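Local coordinates for viral structural protein 4 (Bombyx mori cytoplasmic polyhedrosis virus, PDB 6TZ0) that binds GTP through a P-loop and associates with the viral RNA-dependent RNA polymerase, probably acting as an NTPase that supports transcription, at residues R500-D512 with L538-M550. Residues are numbered along the deposited sequence; the frame is centred on the assembly and turned at random.
Sequences RTDTTVLLRTIND and LPALHTTVYPFEM
Leu506 and Thr544 pair in parallel between strands 504-507 and 543-545. Leu506 N donates to Thr543 O (2.9 Å), and Leu506 O accepts from Val545 N (2.8 Å) at a C=O...N angle of 171°. A weak bond from Arg508 N to Val545 O continues the ladder. Tyr546 takes the N-cap position of helix 547-556, and its backbone N donates to Glu549 OE1 (3.1 Å) from above the carboxylate plane; Arg377 of the polymerase chain forms a salt bridge with Glu549.

On the face of Leu506 and Thr544, CG of Leu506 lies anti to the backbone N (chi1 -163°), and CD1 reaches the loop ahead of strand 543-545, 4.0 Å from CD1 of Leu538. CG of Arg508 lies 3.7 Å from CG2 of Thr544; beyond a bend at chi2 (-69°), its guanidinium has Ala540 CB at the edge. On the other face, CG2 of Val545 packs against CB of Val505 (3.8 Å), and CD1 of Leu507 meets CE of Met550 (3.7 Å), the two side chains crossing near a right angle.

Thr504 lies against the His542 ring, OG1 over the centre of one face and CG2 3.5 Å from CD2.

Helices 513-518 and 524-537 link the strands in a beta-alpha-beta crossover, consistent with a P-loop NTPase-type core. Leu507 touches Lys359, a GTP-binding residue without nucleotide here, and Thr509 OG1 bonds to Ala357 O. Strand 543-545 is outermost, within this chain, in the five-stranded parallel sheet; 504-507 also bonds to 347-353, which leads into the P-loop, and helices 326-340 and 359-374 pack on Val505 and Met550 respectively.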
loop_
_atom_site.group_PDB
_atom_site.type_symbol
_atom_site.label_atom_id
_atom_site.label_comp_id
_atom_site.label_asym_id
_atom_site.label_seq_id
_atom_site.Cartn_x
_atom_site.Cartn_y
_atom_site.Cartn_z
ATOM N N ARG B 500 17.924 3.053 -17.035
ATOM C CA ARG B 500 17.082 3.492 -15.933
ATOM C C ARG B 500 17.119 5.007 -15.759
ATOM O O ARG B 500 18.162 5.595 -15.464
ATOM C CB ARG B 500 17.498 2.747 -14.668
ATOM C CG ARG B 500 18.986 2.678 -14.421
ATOM C CD ARG B 500 19.268 1.826 -13.220
ATOM N NE ARG B 500 18.896 0.435 -13.429
ATOM C CZ ARG B 500 18.778 -0.450 -12.449
ATOM N NH1 ARG B 500 18.982 -0.077 -11.197
ATOM N NH2 ARG B 500 18.445 -1.700 -12.715
ATOM N N THR B 501 15.968 5.637 -15.980
ATOM C CA THR B 501 15.799 7.080 -15.932
ATOM C C THR B 501 14.693 7.425 -14.955
ATOM O O THR B 501 14.017 6.559 -14.402
ATOM C CB THR B 501 15.422 7.667 -17.295
ATOM O OG1 THR B 501 14.145 7.155 -17.691
ATOM C CG2 THR B 501 16.413 7.286 -18.327
ATOM N N ASP B 502 14.484 8.718 -14.780
ATOM C CA ASP B 502 13.322 9.217 -14.078
ATOM C C ASP B 502 12.613 10.271 -14.905
ATOM O O ASP B 502 11.577 10.784 -14.476
ATOM C CB ASP B 502 13.734 9.810 -12.727
ATOM C CG ASP B 502 12.636 9.763 -11.707
ATOM O OD1 ASP B 502 11.536 9.285 -12.037
ATOM O OD2 ASP B 502 12.894 10.175 -10.559
ATOM N N THR B 503 13.154 10.623 -16.065
ATOM C CA THR B 503 12.630 11.687 -16.910
ATOM C C THR B 503 12.527 11.175 -18.337
ATOM O O THR B 503 13.541 11.048 -19.026
ATOM C CB THR B 503 13.525 12.922 -16.857
ATOM O OG1 THR B 503 14.868 12.541 -17.164
ATOM C CG2 THR B 503 13.485 13.583 -15.497
ATOM N N THR B 504 11.310 10.888 -18.779
ATOM C CA THR B 504 11.047 10.578 -20.175
ATOM C C THR B 504 9.942 11.483 -20.697
ATOM O O THR B 504 8.887 11.618 -20.071
ATOM C CB THR B 504 10.713 9.087 -20.369
ATOM O OG1 THR B 504 10.192 8.861 -21.683
ATOM C CG2 THR B 504 9.775 8.565 -19.328
ATOM N N VAL B 505 10.218 12.137 -21.820
ATOM C CA VAL B 505 9.313 13.096 -22.429
ATOM C C VAL B 505 8.949 12.599 -23.816
ATOM O O VAL B 505 9.552 11.670 -24.347
ATOM C CB VAL B 505 9.918 14.508 -22.507
ATOM C CG1 VAL B 505 10.212 15.028 -21.131
ATOM C CG2 VAL B 505 11.173 14.496 -23.349
ATOM N N LEU B 506 7.955 13.247 -24.409
ATOM C CA LEU B 506 7.573 12.993 -25.787
ATOM C C LEU B 506 7.701 14.292 -26.563
ATOM O O LEU B 506 7.228 15.338 -26.112
ATOM C CB LEU B 506 6.155 12.429 -25.871
ATOM C CG LEU B 506 5.711 11.738 -27.161
ATOM C CD1 LEU B 506 4.771 10.620 -26.808
ATOM C CD2 LEU B 506 5.013 12.679 -28.100
ATOM N N LEU B 507 8.328 14.215 -27.728
ATOM C CA LEU B 507 8.627 15.377 -28.548
ATOM C C LEU B 507 7.638 15.501 -29.699
ATOM O O LEU B 507 7.327 14.518 -30.374
ATOM C CB LEU B 507 10.062 15.271 -29.072
ATOM C CG LEU B 507 10.721 16.273 -30.017
ATOM C CD1 LEU B 507 12.168 16.417 -29.698
ATOM C CD2 LEU B 507 10.639 15.715 -31.404
ATOM N N ARG B 508 7.149 16.720 -29.917
ATOM C CA ARG B 508 6.367 17.062 -31.094
ATOM C C ARG B 508 7.053 18.205 -31.821
ATOM O O ARG B 508 7.609 19.102 -31.186
ATOM C CB ARG B 508 4.942 17.481 -30.738
ATOM C CG ARG B 508 4.112 16.455 -30.012
ATOM C CD ARG B 508 3.749 15.274 -30.875
ATOM N NE ARG B 508 2.891 14.342 -30.152
ATOM C CZ ARG B 508 1.570 14.325 -30.241
ATOM N NH1 ARG B 508 0.958 15.166 -31.053
ATOM N NH2 ARG B 508 0.864 13.453 -29.540
ATOM N N THR B 509 7.024 18.174 -33.150
ATOM C CA THR B 509 7.608 19.224 -33.974
ATOM C C THR B 509 6.582 19.739 -34.972
ATOM O O THR B 509 5.414 19.347 -34.960
ATOM C CB THR B 509 8.848 18.736 -34.729
ATOM O OG1 THR B 509 8.507 17.597 -35.526
ATOM C CG2 THR B 509 9.960 18.385 -33.781
ATOM N N ILE B 510 7.032 20.636 -35.845
ATOM C CA ILE B 510 6.210 21.111 -36.946
ATOM C C ILE B 510 6.414 20.213 -38.163
ATOM O O ILE B 510 6.918 20.636 -39.210
ATOM C CB ILE B 510 6.563 22.577 -37.257
ATOM C CG1 ILE B 510 8.082 22.767 -37.311
ATOM C CG2 ILE B 510 6.019 23.487 -36.193
ATOM C CD1 ILE B 510 8.473 23.837 -38.230
ATOM N N ASN B 511 5.902 19.000 -38.102
ATOM C CA ASN B 511 6.159 18.060 -39.184
ATOM C C ASN B 511 4.984 17.119 -39.296
ATOM O O ASN B 511 4.641 16.431 -38.332
ATOM C CB ASN B 511 7.455 17.273 -38.972
ATOM C CG ASN B 511 8.694 18.082 -39.290
ATOM O OD1 ASN B 511 9.510 18.359 -38.419
ATOM N ND2 ASN B 511 8.834 18.471 -40.548
ATOM N N ASP B 512 4.368 17.101 -40.465
ATOM C CA ASP B 512 3.404 16.067 -40.782
ATOM C C ASP B 512 4.241 14.840 -41.104
ATOM O O ASP B 512 4.848 14.755 -42.174
ATOM C CB ASP B 512 2.515 16.504 -41.937
ATOM C CG ASP B 512 1.226 15.733 -41.996
ATOM O OD1 ASP B 512 0.395 15.938 -41.097
ATOM O OD2 ASP B 512 1.017 14.949 -42.936
ATOM N N LEU B 538 2.916 3.943 -29.907
ATOM C CA LEU B 538 3.298 5.123 -29.127
ATOM C C LEU B 538 2.117 6.065 -28.943
ATOM O O LEU B 538 1.824 6.882 -29.833
ATOM C CB LEU B 538 4.456 5.868 -29.784
ATOM C CG LEU B 538 5.043 7.145 -29.164
ATOM C CD1 LEU B 538 5.709 6.885 -27.838
ATOM C CD2 LEU B 538 6.018 7.814 -30.106
ATOM N N PRO B 539 1.418 5.993 -27.822
ATOM C CA PRO B 539 0.462 7.038 -27.457
ATOM C C PRO B 539 1.189 8.245 -26.876
ATOM O O PRO B 539 2.411 8.283 -26.780
ATOM C CB PRO B 539 -0.400 6.370 -26.392
ATOM C CG PRO B 539 -0.185 4.948 -26.565
ATOM C CD PRO B 539 1.200 4.774 -27.037
ATOM N N ALA B 540 0.406 9.236 -26.476
ATOM C CA ALA B 540 0.939 10.413 -25.795
ATOM C C ALA B 540 0.740 10.291 -24.289
ATOM O O ALA B 540 0.043 11.081 -23.661
ATOM C CB ALA B 540 0.280 11.676 -26.339
ATOM N N LEU B 541 1.375 9.283 -23.703
ATOM C CA LEU B 541 1.201 8.987 -22.290
ATOM C C LEU B 541 2.327 9.527 -21.422
ATOM O O LEU B 541 2.243 9.422 -20.198
ATOM C CB LEU B 541 1.048 7.479 -22.084
ATOM C CG LEU B 541 -0.232 6.918 -22.715
ATOM C CD1 LEU B 541 -0.334 5.418 -22.593
ATOM C CD2 LEU B 541 -1.455 7.566 -22.119
ATOM N N HIS B 542 3.363 10.107 -22.014
ATOM C CA HIS B 542 4.352 10.878 -21.278
ATOM C C HIS B 542 4.160 12.357 -21.569
ATOM O O HIS B 542 3.342 12.738 -22.410
ATOM C CB HIS B 542 5.769 10.424 -21.623
ATOM C CG HIS B 542 6.072 9.039 -21.153
ATOM N ND1 HIS B 542 6.031 7.942 -21.983
ATOM C CD2 HIS B 542 6.334 8.563 -19.915
ATOM C CE1 HIS B 542 6.313 6.857 -21.286
ATOM N NE2 HIS B 542 6.495 7.206 -20.028
ATOM N N THR B 543 4.904 13.195 -20.849
ATOM C CA THR B 543 4.695 14.635 -20.934
ATOM C C THR B 543 5.176 15.157 -22.281
ATOM O O THR B 543 6.276 14.831 -22.728
ATOM C CB THR B 543 5.427 15.361 -19.808
ATOM O OG1 THR B 543 6.832 15.315 -20.052
ATOM C CG2 THR B 543 5.160 14.684 -18.494
ATOM N N THR B 544 4.340 15.951 -22.934
ATOM C CA THR B 544 4.622 16.432 -24.276
ATOM C C THR B 544 5.434 17.716 -24.202
ATOM O O THR B 544 5.059 18.655 -23.496
ATOM C CB THR B 544 3.319 16.662 -25.038
ATOM O OG1 THR B 544 2.597 15.430 -25.113
ATOM C CG2 THR B 544 3.599 17.146 -26.433
ATOM N N VAL B 545 6.559 17.742 -24.913
ATOM C CA VAL B 545 7.502 18.851 -24.876
ATOM C C VAL B 545 7.787 19.274 -26.312
ATOM O O VAL B 545 7.996 18.421 -27.179
ATOM C CB VAL B 545 8.806 18.456 -24.152
ATOM C CG1 VAL B 545 9.768 19.596 -24.123
ATOM C CG2 VAL B 545 8.538 18.020 -22.737
ATOM N N TYR B 546 7.775 20.584 -26.569
ATOM C CA TYR B 546 8.180 21.168 -27.838
ATOM C C TYR B 546 9.648 21.575 -27.786
ATOM O O TYR B 546 10.223 21.679 -26.701
ATOM C CB TYR B 546 7.295 22.370 -28.159
ATOM C CG TYR B 546 5.877 21.995 -28.487
ATOM C CD1 TYR B 546 5.574 21.341 -29.669
ATOM C CD2 TYR B 546 4.838 22.344 -27.647
ATOM C CE1 TYR B 546 4.284 21.001 -29.977
ATOM C CE2 TYR B 546 3.542 22.017 -27.955
ATOM C CZ TYR B 546 3.268 21.347 -29.122
ATOM O OH TYR B 546 1.974 21.018 -29.433
ATOM N N PRO B 547 10.303 21.773 -28.945
ATOM C CA PRO B 547 11.722 22.177 -28.925
ATOM C C PRO B 547 12.029 23.505 -28.247
ATOM O O PRO B 547 13.074 23.613 -27.585
ATOM C CB PRO B 547 12.078 22.215 -30.415
ATOM C CG PRO B 547 11.214 21.215 -31.016
ATOM C CD PRO B 547 9.919 21.291 -30.287
ATOM N N PHE B 548 11.168 24.519 -28.378
ATOM C CA PHE B 548 11.467 25.794 -27.729
ATOM C C PHE B 548 11.352 25.671 -26.218
ATOM O O PHE B 548 12.025 26.399 -25.486
ATOM C CB PHE B 548 10.557 26.911 -28.263
ATOM C CG PHE B 548 9.153 26.889 -27.720
ATOM C CD1 PHE B 548 8.204 26.036 -28.247
ATOM C CD2 PHE B 548 8.767 27.772 -26.722
ATOM C CE1 PHE B 548 6.923 26.025 -27.750
ATOM C CE2 PHE B 548 7.484 27.765 -26.226
ATOM C CZ PHE B 548 6.563 26.897 -26.742
ATOM N N GLU B 549 10.551 24.716 -25.744
ATOM C CA GLU B 549 10.479 24.431 -24.317
ATOM C C GLU B 549 11.766 23.787 -23.811
ATOM O O GLU B 549 12.238 24.111 -22.715
ATOM C CB GLU B 549 9.271 23.542 -24.043
ATOM C CG GLU B 549 7.964 24.241 -24.335
ATOM C CD GLU B 549 6.754 23.354 -24.150
ATOM O OE1 GLU B 549 6.917 22.128 -24.013
ATOM O OE2 GLU B 549 5.630 23.890 -24.117
ATOM N N MET B 550 12.358 22.889 -24.601
ATOM C CA MET B 550 13.642 22.303 -24.230
ATOM C C MET B 550 14.780 23.306 -24.296
ATOM O O MET B 550 15.775 23.144 -23.585
ATOM C CB MET B 550 13.961 21.093 -25.104
ATOM C CG MET B 550 13.385 19.810 -24.566
ATOM S SD MET B 550 13.683 18.332 -25.537
ATOM C CE MET B 550 12.359 18.531 -26.710
#